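Local coordinates for kinesin-like protein Nod (Drosophila melanogaster, PDB 3DC4), which binds and hydrolyses ATP and binds microtubules through its kinesin motor domain, and is required for segregating non-exchange chromosomes in meiosis, at residues 24-29 and 63-68; 59-64 and 321-326; 153-158 and 182-187; 236-241 and 294-299. One frame throughout, in Å; residues are numbered along the deposited sequence.

Contact 1: residues 24-29 and 63-68; sequences VRIAVR and FHFDHA
The His-67 ring has the methyl of Ala-27 at its edge, near the ring plane, and Arg-25 comes to it obliquely from the same strand. Seen from the arginine, His-67 NE2 sits at the edge of the guanidinium, 3.5 Å from Arg-25 NH1, the two planes being only 24° apart. Arg-25 gets there because its chain is bent at chi2 (-63°) and again at chi3, which folds the charged end back toward 63-68. The third flat group, the Phe-65 ring, is met obliquely by Ile-26 CG2, 3.7 Å from Phe-65 CD1.

Asp-66 grips the backbone at both ends of one residue. Its OD1 accepts from Ile-26 N (2.9 Å, 164°) through the anti lone pair, while its own N gives a bond to Ile-26 O, also 2.9 Å. His-67 N adds a weak third link to that carbonyl. Two residues along the strand from Ile-26, Val-28 N donates to His-67 O at 3.0 Å, in a parallel pairing that puts Ala-27 and His-67 on one face, Val-28 and Ala-68 on the other. OD1 of Asp-66 also forms a salt bridge with Lys-333, so this one oxygen, carried on the loop before strand 67-69, is shared by strand 23-30 and helix 319-335.

Strand 67-69 thus adds to one side of strand 23-30, whose other neighbour in the sheet is the parallel strand 305-312. Helix 319-335 packs on Ile-26, Phe-63 and Phe-65, and strand 55-58 reaches Phe-63, Phe-65 and Ala-68.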
loop_
_atom_site.group_PDB
_atom_site.type_symbol
_atom_site.label_atom_id
_atom_site.label_comp_id
_atom_site.label_asym_id
_atom_site.label_seq_id
_atom_site.Cartn_x
_atom_site.Cartn_y
_atom_site.Cartn_z
ATOM N N VAL A 24 -12.162 -1.754 4.369
ATOM C CA VAL A 24 -11.141 -2.596 3.762
ATOM C C VAL A 24 -11.562 -2.703 2.301
ATOM O O VAL A 24 -12.604 -3.276 1.995
ATOM C CB VAL A 24 -11.093 -3.997 4.402
ATOM C CG1 VAL A 24 -10.045 -4.849 3.699
ATOM C CG2 VAL A 24 -10.748 -3.880 5.888
ATOM N N ARG A 25 -10.762 -2.129 1.408
ATOM C CA ARG A 25 -11.068 -2.125 -0.015
ATOM C C ARG A 25 -10.064 -2.929 -0.842
ATOM O O ARG A 25 -8.876 -3.003 -0.510
ATOM C CB ARG A 25 -11.100 -0.679 -0.529
ATOM C CG ARG A 25 -12.017 0.275 0.230
ATOM C CD ARG A 25 -13.484 -0.128 0.153
ATOM N NE ARG A 25 -14.360 1.037 -0.007
ATOM C CZ ARG A 25 -14.536 1.677 -1.160
ATOM N NH1 ARG A 25 -13.900 1.256 -2.248
ATOM N NH2 ARG A 25 -15.335 2.737 -1.229
ATOM N N ILE A 26 -10.547 -3.523 -1.928
ATOM C CA ILE A 26 -9.687 -4.307 -2.800
ATOM C C ILE A 26 -9.847 -3.882 -4.255
ATOM O O ILE A 26 -10.960 -3.806 -4.787
ATOM C CB ILE A 26 -9.993 -5.812 -2.671
ATOM C CG1 ILE A 26 -9.644 -6.273 -1.250
ATOM C CG2 ILE A 26 -9.179 -6.610 -3.702
ATOM C CD1 ILE A 26 -9.959 -7.708 -0.949
ATOM N N ALA A 27 -8.718 -3.592 -4.887
ATOM C CA ALA A 27 -8.710 -3.175 -6.275
ATOM C C ALA A 27 -7.737 -4.048 -7.056
ATOM O O ALA A 27 -6.781 -4.581 -6.488
ATOM C CB ALA A 27 -8.278 -1.721 -6.374
ATOM N N VAL A 28 -7.992 -4.194 -8.351
ATOM C CA VAL A 28 -7.125 -4.960 -9.230
ATOM C C VAL A 28 -6.750 -4.077 -10.405
ATOM O O VAL A 28 -7.590 -3.360 -10.962
ATOM C CB VAL A 28 -7.817 -6.231 -9.776
ATOM C CG1 VAL A 28 -6.858 -6.986 -10.697
ATOM C CG2 VAL A 28 -8.228 -7.132 -8.617
ATOM N N ARG A 29 -5.476 -4.127 -10.773
ATOM C CA ARG A 29 -4.989 -3.358 -11.907
ATOM C C ARG A 29 -4.271 -4.284 -12.871
ATOM O O ARG A 29 -3.307 -4.953 -12.503
ATOM C CB ARG A 29 -4.021 -2.255 -11.464
ATOM C CG ARG A 29 -3.637 -1.313 -12.619
ATOM C CD ARG A 29 -2.650 -0.208 -12.209
ATOM N NE ARG A 29 -2.621 0.863 -13.215
ATOM C CZ ARG A 29 -1.867 1.953 -13.143
ATOM N NH1 ARG A 29 -1.061 2.126 -12.106
ATOM N NH2 ARG A 29 -1.941 2.880 -14.093
ATOM N N PHE A 63 -14.345 -12.787 -10.783
ATOM C CA PHE A 63 -13.869 -12.100 -9.589
ATOM C C PHE A 63 -14.574 -10.764 -9.402
ATOM O O PHE A 63 -14.766 -10.010 -10.365
ATOM C CB PHE A 63 -12.362 -11.878 -9.702
ATOM C CG PHE A 63 -11.572 -13.146 -9.675
ATOM C CD1 PHE A 63 -11.289 -13.776 -8.469
ATOM C CD2 PHE A 63 -11.132 -13.727 -10.854
ATOM C CE1 PHE A 63 -10.580 -14.973 -8.441
ATOM C CE2 PHE A 63 -10.423 -14.922 -10.837
ATOM C CZ PHE A 63 -10.145 -15.545 -9.627
ATOM N N HIS A 64 -14.953 -10.475 -8.160
ATOM C CA HIS A 64 -15.638 -9.225 -7.844
ATOM C C HIS A 64 -14.961 -8.482 -6.714
ATOM O O HIS A 64 -14.872 -8.984 -5.599
ATOM C CB HIS A 64 -17.086 -9.483 -7.439
ATOM C CG HIS A 64 -17.871 -10.233 -8.462
ATOM N ND1 HIS A 64 -17.951 -11.608 -8.478
ATOM C CD2 HIS A 64 -18.597 -9.800 -9.519
ATOM C CE1 HIS A 64 -18.692 -11.991 -9.502
ATOM N NE2 HIS A 64 -19.095 -10.913 -10.151
ATOM N N PHE A 65 -14.504 -7.274 -6.998
ATOM C CA PHE A 65 -13.855 -6.469 -5.977
ATOM C C PHE A 65 -14.487 -5.088 -5.917
ATOM O O PHE A 65 -15.626 -4.908 -6.337
ATOM C CB PHE A 65 -12.374 -6.366 -6.288
ATOM C CG PHE A 65 -11.714 -7.698 -6.436
ATOM C CD1 PHE A 65 -11.732 -8.607 -5.387
ATOM C CD2 PHE A 65 -11.111 -8.063 -7.630
ATOM C CE1 PHE A 65 -11.159 -9.866 -5.523
ATOM C CE2 PHE A 65 -10.534 -9.323 -7.775
ATOM C CZ PHE A 65 -10.561 -10.222 -6.718
ATOM N N ASP A 66 -13.757 -4.115 -5.391
ATOM C CA ASP A 66 -14.287 -2.760 -5.294
ATOM C C ASP A 66 -13.895 -1.925 -6.497
ATOM O O ASP A 66 -14.544 -0.926 -6.804
ATOM C CB ASP A 66 -13.775 -2.079 -4.034
ATOM C CG ASP A 66 -14.256 -2.768 -2.778
ATOM O OD1 ASP A 66 -13.415 -3.342 -2.054
ATOM O OD2 ASP A 66 -15.479 -2.756 -2.525
ATOM N N HIS A 67 -12.822 -2.337 -7.167
ATOM C CA HIS A 67 -12.310 -1.632 -8.337
ATOM C C HIS A 67 -11.612 -2.617 -9.258
ATOM O O HIS A 67 -10.854 -3.460 -8.796
ATOM C CB HIS A 67 -11.283 -0.570 -7.921
ATOM C CG HIS A 67 -11.823 0.482 -7.004
ATOM N ND1 HIS A 67 -12.666 1.483 -7.438
ATOM C CD2 HIS A 67 -11.650 0.686 -5.676
ATOM C CE1 HIS A 67 -12.988 2.258 -6.418
ATOM N NE2 HIS A 67 -12.385 1.797 -5.337
ATOM N N ALA A 68 -11.878 -2.523 -10.555
ATOM C CA ALA A 68 -11.218 -3.385 -11.532
ATOM C C ALA A 68 -10.737 -2.436 -12.631
ATOM O O ALA A 68 -11.534 -1.949 -13.441
ATOM C CB ALA A 68 -12.191 -4.427 -12.094
#

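Contact 2: residues 59-64 and 321-326; sequences DQNEFH and ETLSTL
Leu-326 CB sits almost squarely on the Phe-63 ring, a CH-pi contact with the carbon 3.6 Å from the ring centroid and 11° off the normal. The leucine side chain crosses that of Phe-63 at about a right angle, and its CD1 lies by the CD2-CE2 side of the ring, 3.9 Å from Phe-63 CE2. Phe-63 CG lies anti to its carbonyl carbon (chi1 -67°), which turns the ring toward the helix.

Purely apolar packing continues at the ring edge, where Leu-323 CD2 stands near the plane, 4.3 Å from Phe-63 CZ.

The remaining touches set methyls against polar groups. Leu-323 CD1 lies 3.8 Å from Asp-59 OD2, and its CD2 lies 3.9 Å from Asn-61 ND2; both polar side chains cross the leucine at about a right angle. The amide of Asn-61 is engaged with Val-58 O instead, within its own hairpin of strands 55-58 and 61-64.

With no hydrogen bond or salt bridge between them, 59-64 and 321-326 of the motor domain meet by apolar packing and the CH-pi contact, the phenyl face taking the main share and the polar turn at Asp-59 bordering it.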
loop_
_atom_site.group_PDB
_atom_site.type_symbol
_atom_site.label_atom_id
_atom_site.label_comp_id
_atom_site.label_asym_id
_atom_site.label_seq_id
_atom_site.Cartn_x
_atom_site.Cartn_y
_atom_site.Cartn_z
ATOM N N ASP A 59 -9.545 -17.231 -16.621
ATOM C CA ASP A 59 -9.620 -18.682 -16.707
ATOM C C ASP A 59 -11.016 -19.169 -16.307
ATOM O O ASP A 59 -11.162 -20.108 -15.528
ATOM C CB ASP A 59 -8.538 -19.306 -15.815
ATOM C CG ASP A 59 -8.239 -20.747 -16.175
ATOM O OD1 ASP A 59 -8.249 -21.081 -17.377
ATOM O OD2 ASP A 59 -7.979 -21.546 -15.252
ATOM N N GLN A 60 -12.037 -18.503 -16.841
ATOM C CA GLN A 60 -13.439 -18.837 -16.583
ATOM C C GLN A 60 -13.915 -18.556 -15.164
ATOM O O GLN A 60 -15.057 -18.855 -14.816
ATOM C CB GLN A 60 -13.707 -20.306 -16.932
ATOM C CG GLN A 60 -13.652 -20.581 -18.420
ATOM C CD GLN A 60 -14.640 -19.722 -19.184
ATOM O OE1 GLN A 60 -15.852 -19.807 -18.972
ATOM N NE2 GLN A 60 -14.127 -18.883 -20.077
ATOM N N ASN A 61 -13.045 -17.975 -14.348
ATOM C CA ASN A 61 -13.395 -17.644 -12.974
ATOM C C ASN A 61 -13.812 -16.190 -12.897
ATOM O O ASN A 61 -13.151 -15.317 -13.451
ATOM C CB ASN A 61 -12.203 -17.873 -12.048
ATOM C CG ASN A 61 -11.778 -19.318 -12.003
ATOM O OD1 ASN A 61 -12.495 -20.169 -11.475
ATOM N ND2 ASN A 61 -10.618 -19.607 -12.559
ATOM N N GLU A 62 -14.898 -15.928 -12.184
ATOM C CA GLU A 62 -15.392 -14.568 -12.054
ATOM C C GLU A 62 -14.961 -13.960 -10.720
ATOM O O GLU A 62 -15.173 -14.540 -9.660
ATOM C CB GLU A 62 -16.911 -14.578 -12.191
ATOM C CG GLU A 62 -17.523 -13.241 -12.554
ATOM C CD GLU A 62 -18.910 -13.403 -13.159
ATOM O OE1 GLU A 62 -19.004 -13.878 -14.308
ATOM O OE2 GLU A 62 -19.900 -13.070 -12.479
ATOM N N PHE A 63 -14.345 -12.787 -10.783
ATOM C CA PHE A 63 -13.869 -12.100 -9.589
ATOM C C PHE A 63 -14.574 -10.764 -9.402
ATOM O O PHE A 63 -14.766 -10.010 -10.365
ATOM C CB PHE A 63 -12.362 -11.878 -9.702
ATOM C CG PHE A 63 -11.572 -13.146 -9.675
ATOM C CD1 PHE A 63 -11.289 -13.776 -8.469
ATOM C CD2 PHE A 63 -11.132 -13.727 -10.854
ATOM C CE1 PHE A 63 -10.580 -14.973 -8.441
ATOM C CE2 PHE A 63 -10.423 -14.922 -10.837
ATOM C CZ PHE A 63 -10.145 -15.545 -9.627
ATOM N N HIS A 64 -14.953 -10.475 -8.160
ATOM C CA HIS A 64 -15.638 -9.225 -7.844
ATOM C C HIS A 64 -14.961 -8.482 -6.714
ATOM O O HIS A 64 -14.872 -8.984 -5.599
ATOM C CB HIS A 64 -17.086 -9.483 -7.439
ATOM C CG HIS A 64 -17.871 -10.233 -8.462
ATOM N ND1 HIS A 64 -17.951 -11.608 -8.478
ATOM C CD2 HIS A 64 -18.597 -9.800 -9.519
ATOM C CE1 HIS A 64 -18.692 -11.991 -9.502
ATOM N NE2 HIS A 64 -19.095 -10.913 -10.151
ATOM N N GLU A 321 0.066 -17.355 -11.650
ATOM C CA GLU A 321 0.394 -16.310 -10.689
ATOM C C GLU A 321 -0.774 -15.337 -10.586
ATOM O O GLU A 321 -1.129 -14.870 -9.505
ATOM C CB GLU A 321 1.661 -15.570 -11.126
ATOM C CG GLU A 321 2.917 -16.439 -11.112
ATOM C CD GLU A 321 3.123 -17.145 -9.778
ATOM O OE1 GLU A 321 2.633 -16.635 -8.747
ATOM O OE2 GLU A 321 3.784 -18.209 -9.752
ATOM N N THR A 322 -1.375 -15.035 -11.726
ATOM C CA THR A 322 -2.515 -14.130 -11.754
ATOM C C THR A 322 -3.663 -14.714 -10.929
ATOM O O THR A 322 -4.250 -14.017 -10.099
ATOM C CB THR A 322 -2.952 -13.884 -13.204
ATOM O OG1 THR A 322 -1.959 -13.076 -13.850
ATOM C CG2 THR A 322 -4.298 -13.168 -13.273
ATOM N N LEU A 323 -3.979 -15.990 -11.144
ATOM C CA LEU A 323 -5.057 -16.633 -10.389
ATOM C C LEU A 323 -4.789 -16.592 -8.888
ATOM O O LEU A 323 -5.702 -16.374 -8.087
ATOM C CB LEU A 323 -5.228 -18.090 -10.837
ATOM C CG LEU A 323 -5.888 -18.224 -12.216
ATOM C CD1 LEU A 323 -5.912 -19.681 -12.668
ATOM C CD2 LEU A 323 -7.308 -17.672 -12.139
ATOM N N SER A 324 -3.542 -16.822 -8.501
ATOM C CA SER A 324 -3.174 -16.817 -7.085
ATOM C C SER A 324 -3.433 -15.449 -6.472
ATOM O O SER A 324 -3.982 -15.325 -5.373
ATOM C CB SER A 324 -1.698 -17.201 -6.928
ATOM O OG SER A 324 -1.475 -18.541 -7.343
ATOM N N THR A 325 -3.048 -14.423 -7.215
ATOM C CA THR A 325 -3.219 -13.050 -6.775
ATOM C C THR A 325 -4.699 -12.682 -6.648
ATOM O O THR A 325 -5.114 -12.069 -5.664
ATOM C CB THR A 325 -2.518 -12.104 -7.771
ATOM O OG1 THR A 325 -1.099 -12.297 -7.707
ATOM C CG2 THR A 325 -2.822 -10.664 -7.448
ATOM N N LEU A 326 -5.498 -13.090 -7.629
ATOM C CA LEU A 326 -6.924 -12.789 -7.593
ATOM C C LEU A 326 -7.639 -13.587 -6.497
ATOM O O LEU A 326 -8.532 -13.056 -5.830
ATOM C CB LEU A 326 -7.554 -13.038 -8.975
ATOM C CG LEU A 326 -6.994 -12.106 -10.057
ATOM C CD1 LEU A 326 -7.397 -12.574 -11.442
ATOM C CD2 LEU A 326 -7.485 -10.684 -9.804
#

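Contact 3: residues 153-158 and 182-187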
loop_
_atom_site.group_PDB
_atom_site.type_symbol
_atom_site.label_atom_id
_atom_site.label_comp_id
_atom_site.label_asym_id
_atom_site.label_seq_id
_atom_site.Cartn_x
_atom_site.Cartn_y
_atom_site.Cartn_z
ATOM N N TYR A 153 6.108 14.123 7.490
ATOM C CA TYR A 153 7.368 13.394 7.450
ATOM C C TYR A 153 7.218 12.137 6.612
ATOM O O TYR A 153 6.109 11.760 6.228
ATOM C CB TYR A 153 7.804 12.983 8.861
ATOM C CG TYR A 153 7.890 14.115 9.859
ATOM C CD1 TYR A 153 6.742 14.617 10.480
ATOM C CD2 TYR A 153 9.119 14.689 10.176
ATOM C CE1 TYR A 153 6.818 15.667 11.394
ATOM C CE2 TYR A 153 9.207 15.739 11.083
ATOM C CZ TYR A 153 8.056 16.225 11.688
ATOM O OH TYR A 153 8.149 17.278 12.571
ATOM N N ALA A 154 8.342 11.493 6.333
ATOM C CA ALA A 154 8.339 10.258 5.567
ATOM C C ALA A 154 9.345 9.297 6.185
ATOM O O ALA A 154 10.410 9.712 6.637
ATOM C CB ALA A 154 8.712 10.535 4.112
ATOM N N SER A 155 8.978 8.020 6.236
ATOM C CA SER A 155 9.860 6.974 6.725
ATOM C C SER A 155 9.930 5.963 5.589
ATOM O O SER A 155 9.002 5.869 4.783
ATOM C CB SER A 155 9.329 6.333 8.018
ATOM O OG SER A 155 8.032 5.783 7.887
ATOM N N PHE A 156 11.047 5.249 5.489
ATOM C CA PHE A 156 11.239 4.252 4.435
ATOM C C PHE A 156 11.810 3.001 5.084
ATOM O O PHE A 156 12.973 2.962 5.492
ATOM C CB PHE A 156 12.212 4.777 3.368
ATOM C CG PHE A 156 12.151 4.041 2.043
ATOM C CD1 PHE A 156 11.762 2.705 1.975
ATOM C CD2 PHE A 156 12.525 4.686 0.863
ATOM C CE1 PHE A 156 11.746 2.018 0.753
ATOM C CE2 PHE A 156 12.514 4.011 -0.362
ATOM C CZ PHE A 156 12.123 2.670 -0.414
ATOM N N ILE A 157 10.975 1.976 5.179
ATOM C CA ILE A 157 11.369 0.716 5.781
ATOM C C ILE A 157 11.360 -0.399 4.744
ATOM O O ILE A 157 10.493 -0.445 3.864
ATOM C CB ILE A 157 10.400 0.351 6.925
ATOM C CG1 ILE A 157 10.551 1.357 8.067
ATOM C CG2 ILE A 157 10.664 -1.065 7.418
ATOM C CD1 ILE A 157 9.472 1.252 9.112
ATOM N N GLU A 158 12.342 -1.285 4.846
ATOM C CA GLU A 158 12.452 -2.426 3.949
ATOM C C GLU A 158 12.417 -3.691 4.794
ATOM O O GLU A 158 13.005 -3.737 5.871
ATOM C CB GLU A 158 13.768 -2.363 3.162
ATOM C CG GLU A 158 14.140 -3.661 2.441
ATOM C CD GLU A 158 15.453 -3.561 1.683
ATOM O OE1 GLU A 158 16.403 -2.944 2.207
ATOM O OE2 GLU A 158 15.540 -4.112 0.567
ATOM N N GLN A 182 7.673 1.652 15.767
ATOM C CA GLN A 182 7.598 3.100 15.905
ATOM C C GLN A 182 8.958 3.773 15.759
ATOM O O GLN A 182 9.107 4.715 14.984
ATOM C CB GLN A 182 6.979 3.458 17.261
ATOM C CG GLN A 182 6.761 4.948 17.495
ATOM C CD GLN A 182 5.863 5.588 16.450
ATOM O OE1 GLN A 182 6.277 5.806 15.310
ATOM N NE2 GLN A 182 4.626 5.890 16.834
ATOM N N ARG A 183 9.949 3.286 16.500
ATOM C CA ARG A 183 11.293 3.862 16.450
ATOM C C ARG A 183 12.012 3.680 15.114
ATOM O O ARG A 183 12.702 2.681 14.899
ATOM C CB ARG A 183 12.179 3.272 17.552
ATOM C CG ARG A 183 13.569 3.905 17.608
ATOM C CD ARG A 183 14.560 3.059 18.394
ATOM N NE ARG A 183 14.892 1.816 17.700
ATOM C CZ ARG A 183 15.518 1.760 16.528
ATOM N NH1 ARG A 183 15.884 2.879 15.915
ATOM N NH2 ARG A 183 15.773 0.585 15.962
ATOM N N CYS A 184 11.847 4.651 14.223
ATOM C CA CYS A 184 12.496 4.638 12.918
ATOM C C CYS A 184 12.452 6.062 12.377
ATOM O O CYS A 184 11.430 6.737 12.463
ATOM C CB CYS A 184 11.794 3.672 11.958
ATOM S SG CYS A 184 10.192 4.229 11.365
ATOM N N THR A 185 13.571 6.509 11.823
ATOM C CA THR A 185 13.700 7.864 11.309
ATOM C C THR A 185 12.639 8.376 10.339
ATOM O O THR A 185 12.350 7.763 9.309
ATOM C CB THR A 185 15.107 8.073 10.689
ATOM O OG1 THR A 185 15.073 9.149 9.747
ATOM C CG2 THR A 185 15.588 6.815 10.015
ATOM N N CYS A 186 12.057 9.514 10.701
ATOM C CA CYS A 186 11.048 10.181 9.893
ATOM C C CYS A 186 11.699 11.474 9.416
ATOM O O CYS A 186 12.032 12.340 10.231
ATOM C CB CYS A 186 9.816 10.509 10.741
ATOM S SG CYS A 186 8.922 9.072 11.354
ATOM N N LEU A 187 11.906 11.606 8.110
ATOM C CA LEU A 187 12.530 12.816 7.577
ATOM C C LEU A 187 11.460 13.822 7.171
ATOM O O LEU A 187 10.415 13.456 6.637
ATOM C CB LEU A 187 13.427 12.478 6.376
ATOM C CG LEU A 187 14.589 11.516 6.641
ATOM C CD1 LEU A 187 15.362 11.270 5.346
ATOM C CD2 LEU A 187 15.514 12.102 7.705
HETATM O O HOH W 1 12.601 5.342 7.913
#
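Tyr-153 and Leu-187 meet chiefly through backbone and CB atoms, and next to them Cys-186 completes the group that carries the contact. Leu-187 makes an antiparallel hydrogen-bonded pair with Ala-154, joining the short strand 187-188 to strand 151-160 of the sheet: its N donates to Ala-154 O at 2.8 Å, and its O accepts from Ala-154 N at 2.9 Å. The same Leu-187 O also lies 3.2 Å from Tyr-153 CA in a CA-H...O contact. The leucine side chain shares a face with Ala-154 and goes on to helix 192-204, touching Ile-198 and Leu-201.

The ring of Tyr-153 has Leu-187 C at its edge, near its plane. Tyr-153 CB rests 3.7 Å from Cys-186 CB, with CG anti to the carbonyl carbon (chi1 -54°), so that the ring passes alongside the 186-187 peptide. Cys-186 SG lies near Ser-155 CB, and the Cys-186 side chain also touches His-227.

Further along, the two chains part and Cys-184 takes over, its SG 3.8 Å from Ile-157 CD1. Water 1 spans the widening gap; it accepts from Phe-156 N at 2.9 Å and lies 2.8 Å from Thr-185 O, to which it can donate. Ser-155 CB packs against Thr-185 O and Cys-184 SG, while its OG is hydrogen-bonded to His-227.

Main-chain polar groups are therefore satisfied by one antiparallel bridge of two backbone hydrogen bonds and by a water link, with thiols and aliphatic carbons packed beside them.

Contact 4: residues 236-241 and 294-299; sequences RMNIVD and TVLQAS
Asn-238 and Leu-296 slide past each other in opposite directions, so that Leu-296 CD2 comes against the amide carbon, 3.6 Å from Asn-238 CG. The other methyl, CD1, reaches up the strand to Val-240 CG2 at 4.1 Å, the two side chains meeting at a slant.

Beyond the leucine the amide turns its nitrogen to Ser-299: Asn-238 ND2 donates to Ser-299 OG at 2.7 Å (151°), with the oxygen only 5° out of the amide plane. Ser-299 OG is anti to its carbonyl carbon (chi1 -65°), a setting that points the hydroxyl at the strand.

Arg-236 runs extended from CG to NE past this hydroxyl, its CD 3.6 Å from Ser-299 OG, and lays its guanidinium flat over Ala-298. The methyl stands over the centre of one face, 3.8 Å from Arg-236 CZ.

Asn-238 is held at both ends, since OD1 bonds Thr-225 OG1 and ND2 also bonds Thr-97 OG1. A buried amide is thereby satisfied by hydroxyls from the two neighbouring strands and from the segment following helix 291-295, its orientation fixed, with leucine and valine methyls packed beside it and the arginine's flat face resting on the Ala-298 methyl.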
loop_
_atom_site.group_PDB
_atom_site.type_symbol
_atom_site.label_atom_id
_atom_site.label_comp_id
_atom_site.label_asym_id
_atom_site.label_seq_id
_atom_site.Cartn_x
_atom_site.Cartn_y
_atom_site.Cartn_z
ATOM N N ARG A 236 -0.934 8.062 9.800
ATOM C CA ARG A 236 0.012 7.555 8.831
ATOM C C ARG A 236 -0.639 7.122 7.535
ATOM O O ARG A 236 -1.761 6.621 7.530
ATOM C CB ARG A 236 0.742 6.335 9.406
ATOM C CG ARG A 236 1.327 6.490 10.814
ATOM C CD ARG A 236 1.734 5.113 11.363
ATOM N NE ARG A 236 2.340 5.152 12.694
ATOM C CZ ARG A 236 1.676 5.401 13.819
ATOM N NH1 ARG A 236 2.322 5.410 14.981
ATOM N NH2 ARG A 236 0.369 5.643 13.788
ATOM N N MET A 237 0.068 7.343 6.435
ATOM C CA MET A 237 -0.394 6.868 5.146
ATOM C C MET A 237 0.728 5.940 4.724
ATOM O O MET A 237 1.775 6.386 4.263
ATOM C CB MET A 237 -0.555 7.974 4.097
ATOM C CG MET A 237 -0.747 7.372 2.701
ATOM S SD MET A 237 -1.778 8.302 1.571
ATOM C CE MET A 237 -3.436 8.056 2.278
ATOM N N ASN A 238 0.503 4.647 4.917
ATOM C CA ASN A 238 1.483 3.635 4.575
ATOM C C ASN A 238 1.324 3.200 3.129
ATOM O O ASN A 238 0.285 2.663 2.744
ATOM C CB ASN A 238 1.300 2.404 5.459
ATOM C CG ASN A 238 1.365 2.732 6.939
ATOM O OD1 ASN A 238 2.386 3.215 7.434
ATOM N ND2 ASN A 238 0.271 2.488 7.649
ATOM N N ILE A 239 2.362 3.427 2.337
ATOM C CA ILE A 239 2.366 3.026 0.945
ATOM C C ILE A 239 3.258 1.799 0.913
ATOM O O ILE A 239 4.487 1.896 1.056
ATOM C CB ILE A 239 2.942 4.132 0.038
ATOM C CG1 ILE A 239 2.077 5.390 0.164
ATOM C CG2 ILE A 239 2.966 3.668 -1.413
ATOM C CD1 ILE A 239 0.606 5.166 -0.162
ATOM N N VAL A 240 2.632 0.641 0.749
ATOM C CA VAL A 240 3.360 -0.618 0.745
ATOM C C VAL A 240 3.524 -1.238 -0.636
ATOM O O VAL A 240 2.557 -1.396 -1.379
ATOM C CB VAL A 240 2.658 -1.626 1.661
ATOM C CG1 VAL A 240 3.538 -2.844 1.856
ATOM C CG2 VAL A 240 2.331 -0.961 2.990
ATOM N N ASP A 241 4.762 -1.595 -0.955
ATOM C CA ASP A 241 5.109 -2.193 -2.236
ATOM C C ASP A 241 5.767 -3.530 -1.892
ATOM O O ASP A 241 6.959 -3.587 -1.579
ATOM C CB ASP A 241 6.090 -1.260 -2.947
ATOM C CG ASP A 241 6.453 -1.724 -4.338
ATOM O OD1 ASP A 241 7.370 -1.110 -4.922
ATOM O OD2 ASP A 241 5.842 -2.677 -4.862
ATOM N N THR A 294 3.548 -6.526 11.949
ATOM C CA THR A 294 4.138 -5.987 13.165
ATOM C C THR A 294 4.463 -4.512 12.924
ATOM O O THR A 294 4.097 -3.647 13.718
ATOM C CB THR A 294 5.425 -6.756 13.542
ATOM O OG1 THR A 294 5.085 -8.105 13.886
ATOM C CG2 THR A 294 6.115 -6.105 14.733
ATOM N N VAL A 295 5.131 -4.226 11.810
ATOM C CA VAL A 295 5.482 -2.853 11.462
ATOM C C VAL A 295 4.230 -2.000 11.270
ATOM O O VAL A 295 4.201 -0.830 11.651
ATOM C CB VAL A 295 6.321 -2.807 10.173
ATOM C CG1 VAL A 295 6.560 -1.357 9.757
ATOM C CG2 VAL A 295 7.648 -3.518 10.400
ATOM N N LEU A 296 3.187 -2.586 10.691
ATOM C CA LEU A 296 1.956 -1.845 10.452
ATOM C C LEU A 296 0.931 -2.037 11.575
ATOM O O LEU A 296 -0.237 -1.704 11.415
ATOM C CB LEU A 296 1.343 -2.273 9.108
ATOM C CG LEU A 296 2.230 -2.097 7.865
ATOM C CD1 LEU A 296 1.523 -2.662 6.644
ATOM C CD2 LEU A 296 2.553 -0.615 7.661
ATOM N N GLN A 297 1.371 -2.556 12.716
ATOM C CA GLN A 297 0.474 -2.798 13.842
ATOM C C GLN A 297 -0.341 -1.577 14.254
ATOM O O GLN A 297 -1.544 -1.682 14.494
ATOM C CB GLN A 297 1.267 -3.291 15.048
ATOM C CG GLN A 297 0.391 -3.829 16.156
ATOM C CD GLN A 297 1.201 -4.299 17.334
ATOM O OE1 GLN A 297 2.260 -4.898 17.163
ATOM N NE2 GLN A 297 0.708 -4.036 18.541
ATOM N N ALA A 298 0.315 -0.423 14.339
ATOM C CA ALA A 298 -0.360 0.809 14.729
ATOM C C ALA A 298 -1.362 1.264 13.676
ATOM O O ALA A 298 -2.273 2.031 13.975
ATOM C CB ALA A 298 0.667 1.914 14.982
ATOM N N SER A 299 -1.194 0.802 12.441
ATOM C CA SER A 299 -2.109 1.195 11.377
ATOM C C SER A 299 -3.222 0.174 11.154
ATOM O O SER A 299 -4.223 0.475 10.508
ATOM C CB SER A 299 -1.335 1.433 10.079
ATOM O OG SER A 299 -0.457 2.535 10.237
#

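Overall arrangement
Contacts 1 and 2 adjoin: they share Phe-63 and His-64, their centres are 12 Å apart, and Leu-326 CD2 touches Val-28 CG2 at 3.8 Å. Contacts 3 and 4 form a second pair, with centres 11 Å apart, joined where Ile-157 CD1 meets Val-295 CG1 at 4.0 Å. Contacts 1, 3 and 4 all reach the large sheet of the motor domain; the centres of contacts 1 and 3 are 29 Å apart, on opposite sides of the chain's centre. Contacts 1 and 4 both reach toward the nucleotide site: Arg-29 touches ADP, and strand 234-241 ends at Asp-241, first residue of the kinesin switch II motif, bonded to Ser-109 of the P-loop. Val-240's side chain is about 11 Å from the magnesium ion.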